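Local coordinates for envelopment polyprotein (Bovine Schmallenberg virus BH80/Germany/2011, PDB 7A56) that probably drives fusion of the viral and host membranes during entry, as the class II fusion glycoprotein Gc, here in its postfusion form, at residues I52-K57 against S101-V106; K198-C203 against G334-K339. All coordinates share one frame; numbering follows the deposited sequence.

How the contacts relate
Both contacts lie in the same β-rich part of the chain, with centres 13 Å apart, and they follow one another in sequence: contact 1 closes before contact 2 opens. They share a layer of sheet, because strand 98-134 of contact 1 runs antiparallel beside strand 197-206 of contact 2, joined there by a probable hydrogen bond from Cys203 N to Tyr105 O (2.7 Å). Contact 1 lays a loop over one face of this layer. Contact 2 packs the other face on the sheet containing strand 335-343, where Ile104 CG1 also meets Tyr338 CE1 at 3.8 Å. The layer is thus covered on both faces, and both contacts have residues that reach the second subunit of the trimer.

Contact 1: I52-K57 against S101-V106; sequences IIPQYK and SIIIYV
Ile52 and Pro54 set their side chains into the relief made by Ile103 and Tyr105, where loop 52-57 covers one face of the sheet at strand 98-134, in what is consistent with the β-sandwich domain of a class II fusion protein. Ile103 and Tyr105, two apart on the strand, project from the same face, and the CG2 methyl of Ile52 settles in the corner they form. It lies over one face of the phenol ring, offset toward the rim, in a CH-pi contact 4.3 Å from the ring centroid and 21° off the normal. The same methyl also touches Ile103 CG2, 4.0 Å away, at roughly a right angle to its line to the ring. With CG2 anti to the backbone N (chi1 -62°), the CG1 branch of Ile52 crosses the tyrosine side chain and brings CD1 to the CD2-CE2 side of the ring, 3.5 Å from Tyr105 CE2. The second bump comes from the strand. Ile103 CD1 rises into the hollow between the Ile52 carbonyl and the Pro54 ring, and Pro54 crosses Ile103 at about a right angle. Ser86 and Tyr350 pack around the same site. Ile103 CD1 lies 3.6 Å from Ile52 O and 3.8 Å from Pro54 CD.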
loop_
_atom_site.group_PDB
_atom_site.type_symbol
_atom_site.label_atom_id
_atom_site.label_comp_id
_atom_site.label_asym_id
_atom_site.label_seq_id
_atom_site.Cartn_x
_atom_site.Cartn_y
_atom_site.Cartn_z
ATOM N N ILE A 52 -17.548 15.582 25.829
ATOM C CA ILE A 52 -16.188 15.240 25.423
ATOM C C ILE A 52 -15.423 15.098 26.733
ATOM O O ILE A 52 -15.109 16.103 27.398
ATOM C CB ILE A 52 -15.551 16.292 24.489
ATOM C CG1 ILE A 52 -16.325 16.445 23.151
ATOM C CG2 ILE A 52 -14.055 15.981 24.176
ATOM C CD1 ILE A 52 -16.207 17.887 22.642
ATOM N N ILE A 53 -15.163 13.855 27.120
ATOM C CA ILE A 53 -14.499 13.497 28.376
ATOM C C ILE A 53 -13.235 12.719 27.998
ATOM O O ILE A 53 -13.335 11.610 27.432
ATOM C CB ILE A 53 -15.429 12.673 29.275
ATOM C CG1 ILE A 53 -16.733 13.450 29.566
ATOM C CG2 ILE A 53 -14.685 12.349 30.609
ATOM C CD1 ILE A 53 -17.762 12.652 30.299
ATOM N N PRO A 54 -12.054 13.279 28.219
ATOM C CA PRO A 54 -10.836 12.744 27.578
ATOM C C PRO A 54 -10.414 11.363 28.090
ATOM O O PRO A 54 -10.378 11.102 29.284
ATOM C CB PRO A 54 -9.770 13.802 27.880
ATOM C CG PRO A 54 -10.320 14.632 29.007
ATOM C CD PRO A 54 -11.821 14.567 28.893
ATOM N N GLN A 55 -10.073 10.481 27.148
ATOM C CA GLN A 55 -9.618 9.127 27.462
ATOM C C GLN A 55 -8.107 8.996 27.494
ATOM O O GLN A 55 -7.603 7.976 27.981
ATOM C CB GLN A 55 -10.117 8.129 26.375
ATOM C CG GLN A 55 -11.622 7.869 26.414
ATOM C CD GLN A 55 -12.075 7.262 25.126
ATOM O OE1 GLN A 55 -12.039 7.934 24.092
ATOM N NE2 GLN A 55 -12.444 5.971 25.138
ATOM N N TYR A 56 -7.387 9.926 26.866
ATOM C CA TYR A 56 -5.966 9.764 26.598
ATOM C C TYR A 56 -5.126 10.605 27.576
ATOM O O TYR A 56 -5.398 11.792 27.795
ATOM C CB TYR A 56 -5.665 10.148 25.147
ATOM C CG TYR A 56 -4.257 9.799 24.695
ATOM C CD1 TYR A 56 -3.949 8.500 24.236
ATOM C CD2 TYR A 56 -3.220 10.728 24.813
ATOM C CE1 TYR A 56 -2.667 8.167 23.847
ATOM C CE2 TYR A 56 -1.901 10.411 24.415
ATOM C CZ TYR A 56 -1.635 9.141 23.935
ATOM O OH TYR A 56 -0.378 8.800 23.536
ATOM N N LYS A 57 -4.126 9.966 28.181
ATOM C CA LYS A 57 -3.114 10.649 28.977
ATOM C C LYS A 57 -1.757 9.996 28.741
ATOM O O LYS A 57 -1.645 8.761 28.834
ATOM C CB LYS A 57 -3.470 10.568 30.468
ATOM C CG LYS A 57 -2.431 11.192 31.332
ATOM C CD LYS A 57 -2.953 11.219 32.744
ATOM C CE LYS A 57 -2.282 10.185 33.577
ATOM N NZ LYS A 57 -1.310 10.876 34.473
ATOM N N SER A 101 -10.046 23.268 33.158
ATOM C CA SER A 101 -9.432 22.270 32.299
ATOM C C SER A 101 -9.456 22.730 30.840
ATOM O O SER A 101 -10.352 23.477 30.414
ATOM C CB SER A 101 -10.137 20.929 32.441
ATOM O OG SER A 101 -11.355 20.984 31.737
ATOM N N ILE A 102 -8.401 22.350 30.120
ATOM C CA ILE A 102 -8.294 22.494 28.671
ATOM C C ILE A 102 -8.196 21.086 28.121
ATOM O O ILE A 102 -7.342 20.307 28.565
ATOM C CB ILE A 102 -7.060 23.324 28.274
ATOM C CG1 ILE A 102 -7.161 24.764 28.833
ATOM C CG2 ILE A 102 -6.863 23.359 26.784
ATOM C CD1 ILE A 102 -5.929 25.635 28.538
ATOM N N ILE A 103 -9.032 20.771 27.139
ATOM C CA ILE A 103 -9.040 19.460 26.488
ATOM C C ILE A 103 -8.526 19.646 25.068
ATOM O O ILE A 103 -8.946 20.581 24.372
ATOM C CB ILE A 103 -10.456 18.864 26.537
ATOM C CG1 ILE A 103 -10.794 18.461 27.993
ATOM C CG2 ILE A 103 -10.654 17.648 25.576
ATOM C CD1 ILE A 103 -12.322 18.268 28.199
ATOM N N ILE A 104 -7.560 18.822 24.662
ATOM C CA ILE A 104 -7.122 18.776 23.270
ATOM C C ILE A 104 -7.894 17.652 22.567
ATOM O O ILE A 104 -7.766 16.473 22.935
ATOM C CB ILE A 104 -5.607 18.542 23.164
ATOM C CG1 ILE A 104 -4.796 19.531 24.039
ATOM C CG2 ILE A 104 -5.148 18.449 21.671
ATOM C CD1 ILE A 104 -4.991 21.007 23.588
ATOM N N TYR A 105 -8.720 18.005 21.574
ATOM C CA TYR A 105 -9.743 17.059 21.091
ATOM C C TYR A 105 -9.546 16.877 19.589
ATOM O O TYR A 105 -9.606 17.861 18.842
ATOM C CB TYR A 105 -11.136 17.595 21.473
ATOM C CG TYR A 105 -12.322 17.037 20.683
ATOM C CD1 TYR A 105 -12.393 15.703 20.349
ATOM C CD2 TYR A 105 -13.365 17.858 20.318
ATOM C CE1 TYR A 105 -13.501 15.189 19.595
ATOM C CE2 TYR A 105 -14.466 17.385 19.592
ATOM C CZ TYR A 105 -14.522 16.060 19.245
ATOM O OH TYR A 105 -15.604 15.655 18.557
ATOM N N VAL A 106 -9.320 15.634 19.144
ATOM C CA VAL A 106 -9.134 15.349 17.694
ATOM C C VAL A 106 -10.536 15.124 17.118
ATOM O O VAL A 106 -11.119 14.042 17.189
ATOM C CB VAL A 106 -8.182 14.187 17.458
ATOM C CG1 VAL A 106 -7.883 13.983 15.914
ATOM C CG2 VAL A 106 -6.875 14.410 18.216
#

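Contact 2: K198-C203 against G334-K339; sequences KDVEVC and GTINYK
Ile336 meets Val202 and, more lightly, Val200 between two β-sheet layers, consistent with the β-sandwich of the central domain of class II fusion proteins. Strand 197-206 belongs to one layer and strand 335-343 to the other, and at the closest approach of the two backbones Val202 CA and Ile336 CA stand 8.6 Å apart. That spacing is bridged by side chains alone. Ile336 gives the most surface to the contact and works through its δ-methyl: chi1 of -53° and chi2 of -59° fold the CG1 branch so that CD1 faces the opposite strand. Val202 comes to meet it tip to tip with CG1, the branch that lies anti to its carbonyl carbon (chi1 -59°). Val200, two residues earlier on the same face, offers its own CG1 as a more distant neighbour, 4.4 Å from Ile336 CD1. Ile79 and Ile230, on the strands flanking Ile336 in its sheet, also touch it.

The alternation of the strands sorts the other residues. Asp199 and Glu201, on the far side of strand 197-206, form salt bridges with Arg108, and Cys203 is tied by a disulfide to Cys212. On strand 335-343 the residues facing the other way meet neighbouring subunits: Thr335 OG1 bonds Gln231 OE1 of the second subunit, and Asn337 packs on His78 of the third subunit. Inside, the CG1 methyls of Val200 and Val202 lie 4.0 Å apart along their strand, and Val202 CG1 approaches both Ile336 CD1, at 4.0 Å, and Ile336 CG1, at 4.1 Å.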
loop_
_atom_site.group_PDB
_atom_site.type_symbol
_atom_site.label_atom_id
_atom_site.label_comp_id
_atom_site.label_asym_id
_atom_site.label_seq_id
_atom_site.Cartn_x
_atom_site.Cartn_y
_atom_site.Cartn_z
ATOM N N LYS A 198 -5.397 13.311 3.861
ATOM C CA LYS A 198 -5.954 13.312 5.197
ATOM C C LYS A 198 -6.806 14.544 5.406
ATOM O O LYS A 198 -6.524 15.622 4.873
ATOM C CB LYS A 198 -4.825 13.333 6.244
ATOM C CG LYS A 198 -3.834 12.236 6.013
ATOM C CD LYS A 198 -2.765 12.307 7.049
ATOM C CE LYS A 198 -1.756 11.255 6.699
ATOM N NZ LYS A 198 -0.690 11.780 5.688
ATOM N N ASP A 199 -7.870 14.379 6.187
ATOM C CA ASP A 199 -8.709 15.488 6.608
ATOM C C ASP A 199 -8.774 15.428 8.141
ATOM O O ASP A 199 -9.441 14.540 8.695
ATOM C CB ASP A 199 -10.085 15.346 5.943
ATOM C CG ASP A 199 -11.084 16.431 6.372
ATOM O OD1 ASP A 199 -10.724 17.365 7.117
ATOM O OD2 ASP A 199 -12.256 16.349 5.947
ATOM N N VAL A 200 -8.055 16.342 8.817
ATOM C CA VAL A 200 -7.883 16.291 10.276
ATOM C C VAL A 200 -8.319 17.627 10.847
ATOM O O VAL A 200 -7.870 18.695 10.391
ATOM C CB VAL A 200 -6.430 15.964 10.699
ATOM C CG1 VAL A 200 -6.253 16.000 12.245
ATOM C CG2 VAL A 200 -6.028 14.606 10.165
ATOM N N GLU A 201 -9.202 17.567 11.837
ATOM C CA GLU A 201 -9.611 18.756 12.549
ATOM C C GLU A 201 -9.340 18.547 14.023
ATOM O O GLU A 201 -9.694 17.503 14.594
ATOM C CB GLU A 201 -11.088 19.037 12.289
ATOM C CG GLU A 201 -11.632 20.294 13.052
ATOM C CD GLU A 201 -13.153 20.375 12.934
ATOM O OE1 GLU A 201 -13.811 19.310 12.992
ATOM O OE2 GLU A 201 -13.680 21.476 12.750
ATOM N N VAL A 202 -8.797 19.583 14.666
ATOM C CA VAL A 202 -8.452 19.484 16.087
ATOM C C VAL A 202 -9.035 20.684 16.804
ATOM O O VAL A 202 -9.189 21.758 16.214
ATOM C CB VAL A 202 -6.927 19.424 16.314
ATOM C CG1 VAL A 202 -6.332 18.222 15.586
ATOM C CG2 VAL A 202 -6.279 20.721 15.901
ATOM N N CYS A 203 -9.439 20.482 18.071
ATOM C CA CYS A 203 -10.129 21.519 18.823
ATOM C C CYS A 203 -9.460 21.719 20.176
ATOM O O CYS A 203 -8.910 20.788 20.763
ATOM C CB CYS A 203 -11.625 21.211 19.125
ATOM S SG CYS A 203 -12.602 20.887 17.604
ATOM N N GLY A 334 -1.162 9.936 12.530
ATOM C CA GLY A 334 0.004 10.687 12.886
ATOM C C GLY A 334 -0.060 11.085 14.360
ATOM O O GLY A 334 -0.723 10.425 15.161
ATOM N N THR A 335 0.634 12.173 14.681
ATOM C CA THR A 335 0.702 12.689 16.070
ATOM C C THR A 335 0.384 14.181 16.082
ATOM O O THR A 335 0.963 14.959 15.295
ATOM C CB THR A 335 2.105 12.476 16.651
ATOM O OG1 THR A 335 2.502 11.106 16.606
ATOM C CG2 THR A 335 2.209 13.065 18.146
ATOM N N ILE A 336 -0.490 14.607 16.992
ATOM C CA ILE A 336 -0.712 16.024 17.265
ATOM C C ILE A 336 0.151 16.438 18.462
ATOM O O ILE A 336 -0.039 15.935 19.580
ATOM C CB ILE A 336 -2.207 16.339 17.541
ATOM C CG1 ILE A 336 -3.145 15.806 16.415
ATOM C CG2 ILE A 336 -2.445 17.893 17.770
ATOM C CD1 ILE A 336 -2.841 16.350 15.076
ATOM N N ASN A 337 1.119 17.335 18.232
ATOM C CA ASN A 337 1.878 17.944 19.328
ATOM C C ASN A 337 1.179 19.209 19.778
ATOM O O ASN A 337 0.566 19.906 18.958
ATOM C CB ASN A 337 3.306 18.237 18.853
ATOM C CG ASN A 337 4.026 16.992 18.467
ATOM O OD1 ASN A 337 4.297 16.160 19.315
ATOM N ND2 ASN A 337 4.309 16.813 17.180
ATOM N N TYR A 338 1.277 19.525 21.089
ATOM C CA TYR A 338 0.671 20.760 21.543
ATOM C C TYR A 338 1.446 21.302 22.746
ATOM O O TYR A 338 2.029 20.543 23.525
ATOM C CB TYR A 338 -0.801 20.587 21.950
ATOM C CG TYR A 338 -1.089 19.479 22.992
ATOM C CD1 TYR A 338 -1.053 19.771 24.354
ATOM C CD2 TYR A 338 -1.412 18.176 22.610
ATOM C CE1 TYR A 338 -1.335 18.814 25.314
ATOM C CE2 TYR A 338 -1.724 17.172 23.567
ATOM C CZ TYR A 338 -1.660 17.534 24.954
ATOM O OH TYR A 338 -1.973 16.610 25.941
ATOM N N LYS A 339 1.401 22.619 22.874
ATOM C CA LYS A 339 2.046 23.343 23.965
ATOM C C LYS A 339 1.114 24.444 24.433
ATOM O O LYS A 339 0.550 25.198 23.621
ATOM C CB LYS A 339 3.411 23.894 23.495
ATOM C CG LYS A 339 4.248 24.642 24.642
ATOM C CD LYS A 339 5.366 25.433 24.001
ATOM C CE LYS A 339 6.239 26.206 25.138
ATOM N NZ LYS A 339 7.406 26.879 24.478
#